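Local coordinates for protein putative poly(3-hydroxybutyrate) depolymerase LpqC (Bordetella parapertussis 12822, PDB 3D0K) that probably hydrolyses ester bonds as an alpha/beta-hydrolase-type enzyme, with poly(3-hydroxybutyrate) as its putative substrate, at residues T120-A125 / S159-A164; F153-M158 / R242-A247; P174-L179 / F186-D191; N223-P228 / Y238-H243. All coordinates share one frame; numbering follows the deposited sequence.

Contact 1: T120-A125 / S159-A164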
loop_
_atom_site.group_PDB
_atom_site.type_symbol
_atom_site.label_atom_id
_atom_site.label_comp_id
_atom_site.label_asym_id
_atom_site.label_seq_id
_atom_site.Cartn_x
_atom_site.Cartn_y
_atom_site.Cartn_z
ATOM N N THR A 120 8.327 7.526 5.277
ATOM C CA THR A 120 8.037 7.416 3.831
ATOM C C THR A 120 6.505 7.290 3.636
ATOM O O THR A 120 5.940 7.851 2.683
ATOM C CB THR A 120 8.734 6.185 3.218
ATOM O OG1 THR A 120 10.067 6.080 3.727
ATOM C CG2 THR A 120 8.769 6.281 1.623
ATOM N N TYR A 121 5.830 6.588 4.559
ATOM C CA TYR A 121 4.372 6.345 4.444
ATOM C C TYR A 121 3.569 7.639 4.372
ATOM O O TYR A 121 2.504 7.668 3.733
ATOM C CB TYR A 121 3.852 5.569 5.641
ATOM C CG TYR A 121 4.669 4.302 5.956
ATOM C CD1 TYR A 121 5.156 3.499 4.924
ATOM C CD2 TYR A 121 4.943 3.941 7.286
ATOM C CE1 TYR A 121 5.940 2.357 5.213
ATOM C CE2 TYR A 121 5.693 2.801 7.597
ATOM C CZ TYR A 121 6.190 2.029 6.544
ATOM O OH TYR A 121 6.905 0.865 6.880
ATOM N N ALA A 122 4.029 8.657 5.103
ATOM C CA ALA A 122 3.303 9.941 5.259
ATOM C C ALA A 122 3.229 10.758 3.956
ATOM O O ALA A 122 2.410 11.700 3.827
ATOM C CB ALA A 122 3.971 10.796 6.368
ATOM N N LEU A 123 4.100 10.428 3.017
ATOM C CA LEU A 123 4.143 11.056 1.708
ATOM C C LEU A 123 2.879 10.775 0.912
ATOM O O LEU A 123 2.476 11.607 0.095
ATOM C CB LEU A 123 5.359 10.534 0.938
ATOM C CG LEU A 123 6.704 11.024 1.503
ATOM C CD1 LEU A 123 7.825 10.370 0.762
ATOM C CD2 LEU A 123 6.808 12.552 1.362
ATOM N N VAL A 124 2.245 9.612 1.118
ATOM C CA VAL A 124 0.979 9.307 0.362
ATOM C C VAL A 124 -0.088 10.381 0.599
ATOM O O VAL A 124 -0.574 11.006 -0.355
ATOM C CB VAL A 124 0.440 7.895 0.648
ATOM C CG1 VAL A 124 -0.959 7.654 -0.069
ATOM C CG2 VAL A 124 1.463 6.881 0.212
ATOM N N ALA A 125 -0.433 10.626 1.852
ATOM C CA ALA A 125 -1.396 11.684 2.153
ATOM C C ALA A 125 -1.004 13.078 1.623
ATOM O O ALA A 125 -1.888 13.854 1.175
ATOM C CB ALA A 125 -1.735 11.714 3.648
ATOM N N SER A 159 -0.627 1.286 10.179
ATOM C CA SER A 159 -0.241 1.206 11.577
ATOM C C SER A 159 0.252 2.519 12.177
ATOM O O SER A 159 0.376 2.638 13.391
ATOM C CB SER A 159 0.908 0.202 11.727
ATOM O OG SER A 159 0.538 -1.043 11.176
ATOM N N SER A 160 0.630 3.457 11.326
ATOM C CA SER A 160 1.389 4.639 11.775
ATOM C C SER A 160 0.801 5.978 11.359
ATOM O O SER A 160 1.177 6.994 11.935
ATOM C CB SER A 160 2.847 4.564 11.317
ATOM O OG SER A 160 2.904 4.676 9.896
ATOM N N GLN A 161 -0.151 5.985 10.416
ATOM C CA GLN A 161 -0.650 7.248 9.801
ATOM C C GLN A 161 -2.151 7.466 10.006
ATOM O O GLN A 161 -2.895 6.490 10.177
ATOM C CB GLN A 161 -0.341 7.281 8.278
ATOM C CG GLN A 161 1.148 6.969 7.924
ATOM C CD GLN A 161 2.087 8.039 8.491
ATOM O OE1 GLN A 161 1.777 9.248 8.403
ATOM N NE2 GLN A 161 3.199 7.609 9.124
ATOM N N PRO A 162 -2.608 8.738 10.020
ATOM C CA PRO A 162 -4.066 8.959 10.051
ATOM C C PRO A 162 -4.816 8.240 8.893
ATOM O O PRO A 162 -4.311 8.172 7.752
ATOM C CB PRO A 162 -4.207 10.492 9.941
ATOM C CG PRO A 162 -2.883 11.048 10.493
ATOM C CD PRO A 162 -1.835 10.008 10.038
ATOM N N HIS A 163 -6.019 7.742 9.175
ATOM C CA HIS A 163 -6.772 6.988 8.166
ATOM C C HIS A 163 -7.740 7.818 7.339
ATOM O O HIS A 163 -8.268 7.322 6.329
ATOM C CB HIS A 163 -7.524 5.827 8.792
ATOM C CG HIS A 163 -6.626 4.806 9.403
ATOM N ND1 HIS A 163 -7.063 3.949 10.385
ATOM C CD2 HIS A 163 -5.287 4.578 9.262
ATOM C CE1 HIS A 163 -6.056 3.181 10.777
ATOM N NE2 HIS A 163 -4.966 3.534 10.112
ATOM N N ALA A 164 -7.951 9.065 7.756
ATOM C CA ALA A 164 -8.930 9.951 7.092
ATOM C C ALA A 164 -8.865 10.031 5.547
ATOM O O ALA A 164 -9.927 10.023 4.903
ATOM C CB ALA A 164 -8.989 11.415 7.773
#

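Contact 2: F153-M158 / R242-A247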
loop_
_atom_site.group_PDB
_atom_site.type_symbol
_atom_site.label_atom_id
_atom_site.label_comp_id
_atom_site.label_asym_id
_atom_site.label_seq_id
_atom_site.Cartn_x
_atom_site.Cartn_y
_atom_site.Cartn_z
ATOM N N PHE A 153 4.531 -1.932 2.910
ATOM C CA PHE A 153 4.378 -0.472 3.032
ATOM C C PHE A 153 2.963 -0.076 3.458
ATOM O O PHE A 153 2.795 0.720 4.382
ATOM C CB PHE A 153 4.744 0.119 1.660
ATOM C CG PHE A 153 4.731 1.632 1.564
ATOM C CD1 PHE A 153 3.531 2.325 1.309
ATOM C CD2 PHE A 153 5.934 2.348 1.604
ATOM C CE1 PHE A 153 3.530 3.696 1.168
ATOM C CE2 PHE A 153 5.926 3.755 1.418
ATOM C CZ PHE A 153 4.732 4.398 1.185
ATOM N N VAL A 154 1.953 -0.626 2.777
ATOM C CA VAL A 154 0.576 -0.237 3.033
ATOM C C VAL A 154 0.102 -0.569 4.462
ATOM O O VAL A 154 -0.514 0.286 5.122
ATOM C CB VAL A 154 -0.354 -0.812 1.932
ATOM C CG1 VAL A 154 -1.857 -0.801 2.344
ATOM C CG2 VAL A 154 -0.095 -0.095 0.610
ATOM N N HIS A 155 0.386 -1.791 4.950
ATOM C CA HIS A 155 -0.107 -2.138 6.314
ATOM C C HIS A 155 0.646 -1.389 7.407
ATOM O O HIS A 155 0.070 -1.074 8.445
ATOM C CB HIS A 155 -0.198 -3.659 6.592
ATOM C CG HIS A 155 1.112 -4.331 6.878
ATOM N ND1 HIS A 155 1.553 -4.582 8.165
ATOM C CD2 HIS A 155 2.012 -4.916 6.051
ATOM C CE1 HIS A 155 2.709 -5.244 8.111
ATOM N NE2 HIS A 155 3.026 -5.419 6.841
ATOM N N ARG A 156 1.889 -1.026 7.116
ATOM C CA ARG A 156 2.709 -0.261 8.078
ATOM C C ARG A 156 2.286 1.215 8.012
ATOM O O ARG A 156 2.352 1.900 9.007
ATOM C CB ARG A 156 4.185 -0.399 7.774
ATOM C CG ARG A 156 4.652 -1.838 8.081
ATOM C CD ARG A 156 6.134 -2.050 7.892
ATOM N NE ARG A 156 6.353 -3.489 8.171
ATOM C CZ ARG A 156 7.152 -4.312 7.499
ATOM N NH1 ARG A 156 7.915 -3.872 6.504
ATOM N NH2 ARG A 156 7.217 -5.603 7.847
ATOM N N LEU A 157 1.853 1.664 6.837
ATOM C CA LEU A 157 1.260 2.985 6.687
ATOM C C LEU A 157 0.000 3.060 7.580
ATOM O O LEU A 157 -0.197 4.015 8.368
ATOM C CB LEU A 157 0.937 3.227 5.203
ATOM C CG LEU A 157 0.282 4.570 4.823
ATOM C CD1 LEU A 157 0.531 4.901 3.365
ATOM C CD2 LEU A 157 -1.251 4.691 5.141
HETATM N N MSE A 158 -0.831 2.038 7.474
HETATM C CA MSE A 158 -2.051 1.946 8.297
HETATM C C MSE A 158 -1.768 1.867 9.790
HETATM O O MSE A 158 -2.591 2.339 10.580
HETATM C CB MSE A 158 -2.981 0.818 7.820
HETATM C CG MSE A 158 -3.513 1.100 6.355
HETATM SE SE MSE A 158 -4.386 2.831 6.127
HETATM C CE MSE A 158 -6.051 2.198 6.966
ATOM N N ARG A 242 -2.181 -15.404 6.933
ATOM C CA ARG A 242 -3.109 -15.992 7.912
ATOM C C ARG A 242 -2.656 -15.705 9.344
ATOM O O ARG A 242 -3.472 -15.460 10.234
ATOM C CB ARG A 242 -3.194 -17.523 7.746
ATOM C CG ARG A 242 -3.573 -18.010 6.347
ATOM C CD ARG A 242 -4.338 -19.394 6.465
ATOM N NE ARG A 242 -5.754 -19.053 6.654
ATOM C CZ ARG A 242 -6.704 -19.112 5.716
ATOM N NH1 ARG A 242 -7.943 -18.727 6.018
ATOM N NH2 ARG A 242 -6.442 -19.575 4.490
ATOM N N HIS A 243 -1.353 -15.734 9.549
ATOM C CA HIS A 243 -0.742 -15.466 10.849
ATOM C C HIS A 243 -1.080 -14.015 11.246
ATOM O O HIS A 243 -1.480 -13.784 12.388
ATOM C CB HIS A 243 0.760 -15.696 10.750
ATOM C CG HIS A 243 1.506 -15.564 12.045
ATOM N ND1 HIS A 243 1.963 -14.351 12.517
ATOM C CD2 HIS A 243 1.907 -16.490 12.945
ATOM C CE1 HIS A 243 2.605 -14.533 13.665
ATOM N NE2 HIS A 243 2.584 -15.822 13.951
ATOM N N TYR A 244 -0.905 -13.065 10.324
ATOM C CA TYR A 244 -1.183 -11.644 10.609
ATOM C C TYR A 244 -2.643 -11.406 10.985
ATOM O O TYR A 244 -2.958 -10.735 11.992
ATOM C CB TYR A 244 -0.801 -10.782 9.388
ATOM C CG TYR A 244 -0.988 -9.301 9.556
ATOM C CD1 TYR A 244 -0.279 -8.558 10.538
ATOM C CD2 TYR A 244 -1.821 -8.601 8.653
ATOM C CE1 TYR A 244 -0.459 -7.140 10.634
ATOM C CE2 TYR A 244 -1.947 -7.231 8.729
ATOM C CZ TYR A 244 -1.266 -6.523 9.724
ATOM O OH TYR A 244 -1.417 -5.143 9.756
ATOM N N TYR A 245 -3.515 -11.951 10.155
ATOM C CA TYR A 245 -4.947 -11.907 10.402
ATOM C C TYR A 245 -5.331 -12.412 11.802
ATOM O O TYR A 245 -6.038 -11.742 12.536
ATOM C CB TYR A 245 -5.710 -12.640 9.309
ATOM C CG TYR A 245 -7.207 -12.578 9.519
ATOM C CD1 TYR A 245 -7.924 -11.402 9.252
ATOM C CD2 TYR A 245 -7.909 -13.689 9.991
ATOM C CE1 TYR A 245 -9.313 -11.369 9.430
ATOM C CE2 TYR A 245 -9.301 -13.637 10.192
ATOM C CZ TYR A 245 -9.973 -12.490 9.896
ATOM O OH TYR A 245 -11.334 -12.450 10.093
ATOM N N GLU A 246 -4.833 -13.580 12.197
ATOM C CA GLU A 246 -5.171 -14.110 13.527
ATOM C C GLU A 246 -4.570 -13.250 14.653
ATOM O O GLU A 246 -5.198 -13.077 15.716
ATOM C CB GLU A 246 -4.760 -15.593 13.655
ATOM C CG GLU A 246 -5.510 -16.554 12.692
ATOM C CD GLU A 246 -4.640 -17.734 12.238
ATOM O OE1 GLU A 246 -5.168 -18.727 11.679
ATOM O OE2 GLU A 246 -3.404 -17.646 12.408
ATOM N N ALA A 247 -3.381 -12.684 14.406
ATOM C CA ALA A 247 -2.713 -11.829 15.391
ATOM C C ALA A 247 -3.543 -10.572 15.652
ATOM O O ALA A 247 -3.664 -10.125 16.797
ATOM C CB ALA A 247 -1.291 -11.415 14.853
#

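Contact 3: P174-L179 / F186-D191. With SO4 (sulfate ion), chain E.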
loop_
_atom_site.group_PDB
_atom_site.type_symbol
_atom_site.label_atom_id
_atom_site.label_comp_id
_atom_site.label_asym_id
_atom_site.label_seq_id
_atom_site.Cartn_x
_atom_site.Cartn_y
_atom_site.Cartn_z
ATOM N N PRO A 174 1.921 -9.335 1.208
ATOM C CA PRO A 174 3.145 -8.837 1.860
ATOM C C PRO A 174 4.116 -9.985 2.184
ATOM O O PRO A 174 3.651 -11.058 2.603
ATOM C CB PRO A 174 2.627 -8.235 3.195
ATOM C CG PRO A 174 1.174 -7.860 2.884
ATOM C CD PRO A 174 0.698 -8.985 1.979
ATOM N N GLY A 175 5.437 -9.734 2.067
ATOM C CA GLY A 175 6.445 -10.765 2.388
ATOM C C GLY A 175 6.457 -11.099 3.887
ATOM O O GLY A 175 6.704 -12.236 4.251
ATOM N N TRP A 176 6.194 -10.118 4.753
ATOM C CA TRP A 176 6.081 -10.361 6.197
ATOM C C TRP A 176 5.429 -9.112 6.827
ATOM O O TRP A 176 5.206 -8.129 6.139
ATOM C CB TRP A 176 7.461 -10.666 6.844
ATOM C CG TRP A 176 8.302 -9.481 7.084
ATOM C CD1 TRP A 176 8.842 -8.642 6.130
ATOM C CD2 TRP A 176 8.744 -8.977 8.358
ATOM N NE1 TRP A 176 9.567 -7.648 6.750
ATOM C CE2 TRP A 176 9.553 -7.843 8.103
ATOM C CE3 TRP A 176 8.571 -9.400 9.685
ATOM C CZ2 TRP A 176 10.153 -7.083 9.133
ATOM C CZ3 TRP A 176 9.200 -8.639 10.730
ATOM C CH2 TRP A 176 9.966 -7.509 10.434
ATOM N N TYR A 177 5.142 -9.163 8.119
ATOM C CA TYR A 177 4.240 -8.178 8.698
ATOM C C TYR A 177 4.811 -7.613 9.987
ATOM O O TYR A 177 5.445 -8.307 10.805
ATOM C CB TYR A 177 2.889 -8.837 9.039
ATOM C CG TYR A 177 2.104 -9.349 7.859
ATOM C CD1 TYR A 177 1.068 -8.561 7.290
ATOM C CD2 TYR A 177 2.419 -10.587 7.258
ATOM C CE1 TYR A 177 0.352 -9.008 6.201
ATOM C CE2 TYR A 177 1.701 -11.040 6.149
ATOM C CZ TYR A 177 0.669 -10.232 5.646
ATOM O OH TYR A 177 -0.032 -10.670 4.565
ATOM N N THR A 178 4.465 -6.362 10.220
ATOM C CA THR A 178 4.604 -5.757 11.560
ATOM C C THR A 178 3.388 -6.257 12.354
ATOM O O THR A 178 2.224 -5.952 12.010
ATOM C CB THR A 178 4.461 -4.220 11.434
ATOM O OG1 THR A 178 5.631 -3.688 10.759
ATOM C CG2 THR A 178 4.421 -3.586 12.840
ATOM N N LEU A 179 3.643 -6.977 13.433
ATOM C CA LEU A 179 2.538 -7.548 14.199
ATOM C C LEU A 179 1.906 -6.489 15.098
ATOM O O LEU A 179 2.596 -5.604 15.547
ATOM C CB LEU A 179 3.080 -8.686 15.074
ATOM C CG LEU A 179 3.763 -9.771 14.261
ATOM C CD1 LEU A 179 4.441 -10.788 15.216
ATOM C CD2 LEU A 179 2.719 -10.430 13.365
ATOM N N PHE A 186 9.570 -2.144 16.225
ATOM C CA PHE A 186 9.374 -1.967 14.794
ATOM C C PHE A 186 10.665 -2.302 14.018
ATOM O O PHE A 186 11.762 -1.947 14.463
ATOM C CB PHE A 186 8.891 -0.549 14.571
ATOM C CG PHE A 186 8.463 -0.258 13.175
ATOM C CD1 PHE A 186 7.147 -0.478 12.792
ATOM C CD2 PHE A 186 9.383 0.247 12.233
ATOM C CE1 PHE A 186 6.707 -0.207 11.466
ATOM C CE2 PHE A 186 8.973 0.501 10.892
ATOM C CZ PHE A 186 7.625 0.307 10.519
ATOM N N PRO A 187 10.558 -2.987 12.853
ATOM C CA PRO A 187 9.302 -3.312 12.162
ATOM C C PRO A 187 8.638 -4.652 12.580
ATOM O O PRO A 187 7.605 -5.011 12.002
ATOM C CB PRO A 187 9.726 -3.333 10.704
ATOM C CG PRO A 187 11.177 -3.860 10.751
ATOM C CD PRO A 187 11.741 -3.463 12.095
ATOM N N GLU A 188 9.192 -5.380 13.557
ATOM C CA GLU A 188 8.558 -6.655 13.930
ATOM C C GLU A 188 7.224 -6.417 14.667
ATOM O O GLU A 188 6.229 -7.158 14.451
ATOM C CB GLU A 188 9.492 -7.601 14.730
ATOM C CG GLU A 188 8.744 -8.948 14.980
ATOM C CD GLU A 188 9.512 -9.966 15.818
ATOM O OE1 GLU A 188 9.123 -11.166 15.784
ATOM O OE2 GLU A 188 10.495 -9.588 16.503
ATOM N N GLY A 189 7.200 -5.347 15.476
ATOM C CA GLY A 189 6.022 -4.936 16.255
ATOM C C GLY A 189 5.909 -3.427 16.218
ATOM O O GLY A 189 6.530 -2.798 15.361
ATOM N N LEU A 190 5.158 -2.835 17.156
ATOM C CA LEU A 190 4.900 -1.405 17.150
ATOM C C LEU A 190 5.740 -0.609 18.166
ATOM O O LEU A 190 5.517 0.594 18.326
ATOM C CB LEU A 190 3.411 -1.150 17.414
ATOM C CG LEU A 190 2.436 -1.856 16.451
ATOM C CD1 LEU A 190 0.989 -1.768 16.997
ATOM C CD2 LEU A 190 2.531 -1.275 15.012
ATOM N N ASP A 191 6.676 -1.276 18.859
ATOM C CA ASP A 191 7.403 -0.626 19.956
ATOM C C ASP A 191 8.604 0.154 19.396
ATOM O O ASP A 191 9.063 -0.140 18.292
ATOM C CB ASP A 191 7.879 -1.647 21.000
ATOM C CG ASP A 191 8.002 -1.051 22.399
ATOM O OD1 ASP A 191 7.448 0.047 22.647
ATOM O OD2 ASP A 191 8.623 -1.709 23.280
HETATM S S SO4 E . 8.368 -9.101 -0.287
HETATM O O1 SO4 E . 7.257 -8.377 0.333
HETATM O O2 SO4 E . 9.517 -8.957 0.621
HETATM O O3 SO4 E . 8.154 -10.505 -0.489
HETATM O O4 SO4 E . 8.854 -8.463 -1.494
#

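Contact 4: N223-P228 / Y238-H243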
loop_
_atom_site.group_PDB
_atom_site.type_symbol
_atom_site.label_atom_id
_atom_site.label_comp_id
_atom_site.label_asym_id
_atom_site.label_seq_id
_atom_site.Cartn_x
_atom_site.Cartn_y
_atom_site.Cartn_z
ATOM N N ASN A 223 13.988 -13.842 -2.748
ATOM C CA ASN A 223 13.464 -12.546 -2.362
ATOM C C ASN A 223 12.481 -12.595 -1.186
ATOM O O ASN A 223 12.041 -11.551 -0.705
ATOM C CB ASN A 223 12.817 -11.880 -3.565
ATOM C CG ASN A 223 13.843 -11.332 -4.549
ATOM O OD1 ASN A 223 15.065 -11.503 -4.367
ATOM N ND2 ASN A 223 13.351 -10.656 -5.602
ATOM N N LEU A 224 12.158 -13.799 -0.718
ATOM C CA LEU A 224 11.246 -13.973 0.413
ATOM C C LEU A 224 11.914 -13.540 1.718
ATOM O O LEU A 224 12.974 -14.067 2.057
ATOM C CB LEU A 224 10.804 -15.431 0.508
ATOM C CG LEU A 224 9.868 -15.889 1.641
ATOM C CD1 LEU A 224 8.426 -15.407 1.484
ATOM C CD2 LEU A 224 9.910 -17.416 1.761
ATOM N N PRO A 225 11.302 -12.590 2.461
ATOM C CA PRO A 225 11.914 -12.169 3.720
ATOM C C PRO A 225 12.271 -13.376 4.607
ATOM O O PRO A 225 11.404 -14.200 4.927
ATOM C CB PRO A 225 10.842 -11.277 4.360
ATOM C CG PRO A 225 10.109 -10.696 3.169
ATOM C CD PRO A 225 10.055 -11.843 2.182
ATOM N N SER A 226 13.546 -13.474 4.964
ATOM C CA SER A 226 14.084 -14.656 5.628
ATOM C C SER A 226 14.781 -14.395 6.951
ATOM O O SER A 226 15.420 -15.304 7.467
ATOM C CB SER A 226 15.051 -15.421 4.688
ATOM O OG SER A 226 14.320 -16.054 3.636
ATOM N N GLU A 227 14.665 -13.186 7.500
ATOM C CA GLU A 227 15.124 -12.932 8.879
ATOM C C GLU A 227 14.265 -13.675 9.910
ATOM O O GLU A 227 13.103 -14.041 9.620
ATOM C CB GLU A 227 15.151 -11.435 9.172
ATOM C CG GLU A 227 16.383 -10.753 8.534
ATOM C CD GLU A 227 16.498 -9.249 8.853
ATOM O OE1 GLU A 227 15.453 -8.537 8.831
ATOM O OE2 GLU A 227 17.645 -8.780 9.107
ATOM N N PRO A 228 14.812 -13.899 11.125
ATOM C CA PRO A 228 14.069 -14.726 12.077
ATOM C C PRO A 228 12.638 -14.237 12.355
ATOM O O PRO A 228 11.728 -15.062 12.521
ATOM C CB PRO A 228 14.933 -14.668 13.341
ATOM C CG PRO A 228 16.311 -14.412 12.809
ATOM C CD PRO A 228 16.109 -13.451 11.688
ATOM N N TYR A 238 1.708 -16.850 2.015
ATOM C CA TYR A 238 0.305 -17.198 2.237
ATOM C C TYR A 238 0.114 -17.558 3.738
ATOM O O TYR A 238 -0.831 -17.059 4.394
ATOM C CB TYR A 238 -0.086 -18.354 1.303
ATOM C CG TYR A 238 -1.510 -18.876 1.482
ATOM C CD1 TYR A 238 -2.610 -18.000 1.482
ATOM C CD2 TYR A 238 -1.749 -20.257 1.571
ATOM C CE1 TYR A 238 -3.900 -18.472 1.625
ATOM C CE2 TYR A 238 -3.055 -20.757 1.719
ATOM C CZ TYR A 238 -4.121 -19.855 1.738
ATOM O OH TYR A 238 -5.412 -20.355 1.888
ATOM N N ALA A 239 1.007 -18.396 4.300
ATOM C CA ALA A 239 0.958 -18.670 5.761
ATOM C C ALA A 239 1.067 -17.388 6.587
ATOM O O ALA A 239 0.380 -17.245 7.598
ATOM C CB ALA A 239 2.044 -19.633 6.198
ATOM N N ARG A 240 1.960 -16.480 6.179
ATOM C CA ARG A 240 2.168 -15.276 6.956
ATOM C C ARG A 240 0.940 -14.393 6.977
ATOM O O ARG A 240 0.668 -13.715 8.001
ATOM C CB ARG A 240 3.376 -14.490 6.444
ATOM C CG ARG A 240 4.614 -15.303 6.569
ATOM C CD ARG A 240 5.896 -14.581 6.123
ATOM N NE ARG A 240 7.002 -15.537 6.212
ATOM C CZ ARG A 240 8.214 -15.359 5.687
ATOM N NH1 ARG A 240 8.499 -14.257 5.015
ATOM N NH2 ARG A 240 9.142 -16.301 5.798
ATOM N N ALA A 241 0.222 -14.357 5.854
ATOM C CA ALA A 241 -1.034 -13.592 5.749
ATOM C C ALA A 241 -2.056 -14.089 6.792
ATOM O O ALA A 241 -2.651 -13.312 7.537
ATOM C CB ALA A 241 -1.620 -13.710 4.307
ATOM N N ARG A 242 -2.181 -15.404 6.933
ATOM C CA ARG A 242 -3.109 -15.992 7.912
ATOM C C ARG A 242 -2.656 -15.705 9.344
ATOM O O ARG A 242 -3.472 -15.460 10.234
ATOM C CB ARG A 242 -3.194 -17.523 7.746
ATOM C CG ARG A 242 -3.573 -18.010 6.347
ATOM C CD ARG A 242 -4.338 -19.394 6.465
ATOM N NE ARG A 242 -5.754 -19.053 6.654
ATOM C CZ ARG A 242 -6.704 -19.112 5.716
ATOM N NH1 ARG A 242 -7.943 -18.727 6.018
ATOM N NH2 ARG A 242 -6.442 -19.575 4.490
ATOM N N HIS A 243 -1.353 -15.734 9.549
ATOM C CA HIS A 243 -0.742 -15.466 10.849
ATOM C C HIS A 243 -1.080 -14.015 11.246
ATOM O O HIS A 243 -1.480 -13.784 12.388
ATOM C CB HIS A 243 0.760 -15.696 10.750
ATOM C CG HIS A 243 1.506 -15.564 12.045
ATOM N ND1 HIS A 243 1.963 -14.351 12.517
ATOM C CD2 HIS A 243 1.907 -16.490 12.945
ATOM C CE1 HIS A 243 2.605 -14.533 13.665
ATOM N NE2 HIS A 243 2.584 -15.822 13.951
#

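Contact 1: T120-A125 / S159-A164
Gln-161 lays its bent side chain against Tyr-121 and Ala-122, with its aliphatic part meeting the first and its amide the second. CG comes to rest on the CB of Tyr-121, the Gln-161 CG to Tyr-121 CB distance being 3.8 Å. A turn at chi2 (-64°) then swings the amide along the chain, and Gln-161 OE1 reaches Ala-122 CB at 3.4 Å. At the other end of the amide, NE2 of Gln-161 donates to OG of Ser-160 at 3.0 Å, with the acceptor tilted 18° out of the amide plane, and also to the carbonyl of Val-116. The segments lead into helix 122-133 and out of helix 149-160, the latter following a probable nucleophile elbow in the alpha/beta sandwich. Ser-160 OG sits at the edge of the tyrosine ring, near its plane, and lies 3.4 Å from CD2 of Tyr-121; the same hydroxyl is hydrogen-bonded to the carbonyl of Arg-156. Phe-153 meets the Tyr-121 ring edge-to-face, while the phenol OH is bonded to the carbonyl of Asn-102, which holds the far end of the ring.

Contact 2: F153-M158 / R242-A247
His-155 and Tyr-244 meet between helices 149-160 and 237-255, and they are the only residues of the two segments to touch. Their nearest atoms are ND1 of His-155 and OH of Tyr-244, 3.4 Å apart. The phenol oxygen also lies 3.7 Å from CB of His-155, near the root of the imidazole. The rings approach obliquely, with centroids 5.0 Å apart and planes inclined at 60°. With the CA atoms of these two residues 10.5 Å apart, the backbones stay well separated and the long tyrosine side chain makes up most of that distance: its CG is anti to the backbone N (chi1 -178°), which carries the hydroxyl over to the imidazole. In the next shell, Arg-156 CG lies over one face of the histidine ring, 3.9 Å above its plane and toward the rim. Tyr-177 meets the His-155 ring and stacks on Tyr-244, which also stacks on Trp-261, and Ile-210 of strand 209-213 packs against the same tyrosine. Both touching residues are buried, and the neighbours named here are largely aromatic or aliphatic. In such surroundings the imidazole would probably favour its neutral form, and the contact is likely to rest mainly on aromatic packing.

Contact 3: P174-L179 / F186-D191
Thr-178 packs against the backbone around Pro-187, and every heavy atom of its side chain finds a neighbour there. CB begins the contact close to the proline carbonyl, with Thr-178 CB and Pro-187 O 3.3 Å apart. OG1 of Thr-178 then donates to O of Pro-187 at 2.7 Å, coming in 19° from the carbonyl plane, and is also bonded to NE of Arg-156, so that this hydroxyl ties the loop to helix 149-160. With OG1 beside the backbone N (chi1 -70°), CG2 is the anti branch; CG2 of Thr-178 lies 3.4 Å from O of Gly-189 and 3.7 Å from CD2 of Leu-190. Both segments belong to the long connection between strand 168-172 and helix 197-205 of the alpha/beta sandwich, and a cis peptide bond precedes Pro-187. One residue on, Leu-179 N donates to Glu-188 O at 2.8 Å in a nearly straight bond (170°), although the donor stands above the carbonyl plane. Two residues before Thr-178, Trp-176 also packs on segment 186-191: its CZ2 touches CG of Pro-187 at 3.7 Å, with the proline carbon at the indole edge, while CZ3 lies 3.8 Å from CA of Glu-188. The carboxylate of Glu-188 leads elsewhere, to a salt bridge with Arg-232. Gly-175 N makes a weak hydrogen bond, 2.9 Å long, to O1 of the sulfate, which is also bonded to Gln-152 and Arg-237.

Contact 4: N223-P228 / Y238-H243
Two nitrogens of the Arg-240 guanidinium converge on one backbone oxygen, that of Pro-225. The stronger bond runs from Arg-240 NH1 to Pro-225 O at 2.9 Å; the nitrogen lies in the carbonyl plane on a lone pair, while the oxygen is 17° out of the guanidinium plane. NH2 of Arg-240 adds a weak bond of 3.2 Å to the same O of Pro-225. NH1 has its principal partner outside the two segments, the carbonyl of Gly-175, and NE donates to that of Gly-234. Three backbone carbonyls from separate loop positions thus fix the rotation of a buried guanidinium, and their combined negative ends would be expected to offset its charge. Arg-240 reaches them from helix 237-255 by an extended chain (chi2 -178°), which spans much of the 10.7 Å between its CA and that of Pro-225. On the loop side, Ser-226 OG donates to Leu-224 O at 2.9 Å and links the residues that flank the gripped proline. Packing is slighter. Leu-224 approaches from the direction opposite to the arginine and brings CD1 to 3.7 Å from Arg-240 NH1, while CB of Pro-225 lies 3.8 Å from the same NH1. Trp-176 and Ala-230 lie against the proline. The loop follows strand 209-213, and Asp-216, the probable acid of a Ser-His-Asp triad, lies between that strand and the loop. An acid after a late strand of the central sheet is characteristic of the alpha/beta-hydrolase fold, and the sulfate near Pro-225, though probably from the crystallisation liquor, may mark a pocket by the active site.

Overall arrangement
Contacts 1 and 2 share helix 149-160, and contacts 2 and 4 share helix 237-255, with Arg-242 and His-243 in common. Contact 3 lies within the chain loop closed by contact 2 and joins these parts: its centre is about 8 Å from that of contact 2 and about 11 Å from that of contact 4. Segment 174-179 passes between the two helices and is hydrogen-bonded to both. Contact 1 stands apart from contact 4, their nearest atoms being about 13 Å distant. The sulfate, probably from the crystallisation liquor, touches contact 3, and its nearest atom is about 3 Å from the side chain of Pro-225, which itself lies near, without touching, the probable nucleophile elbow.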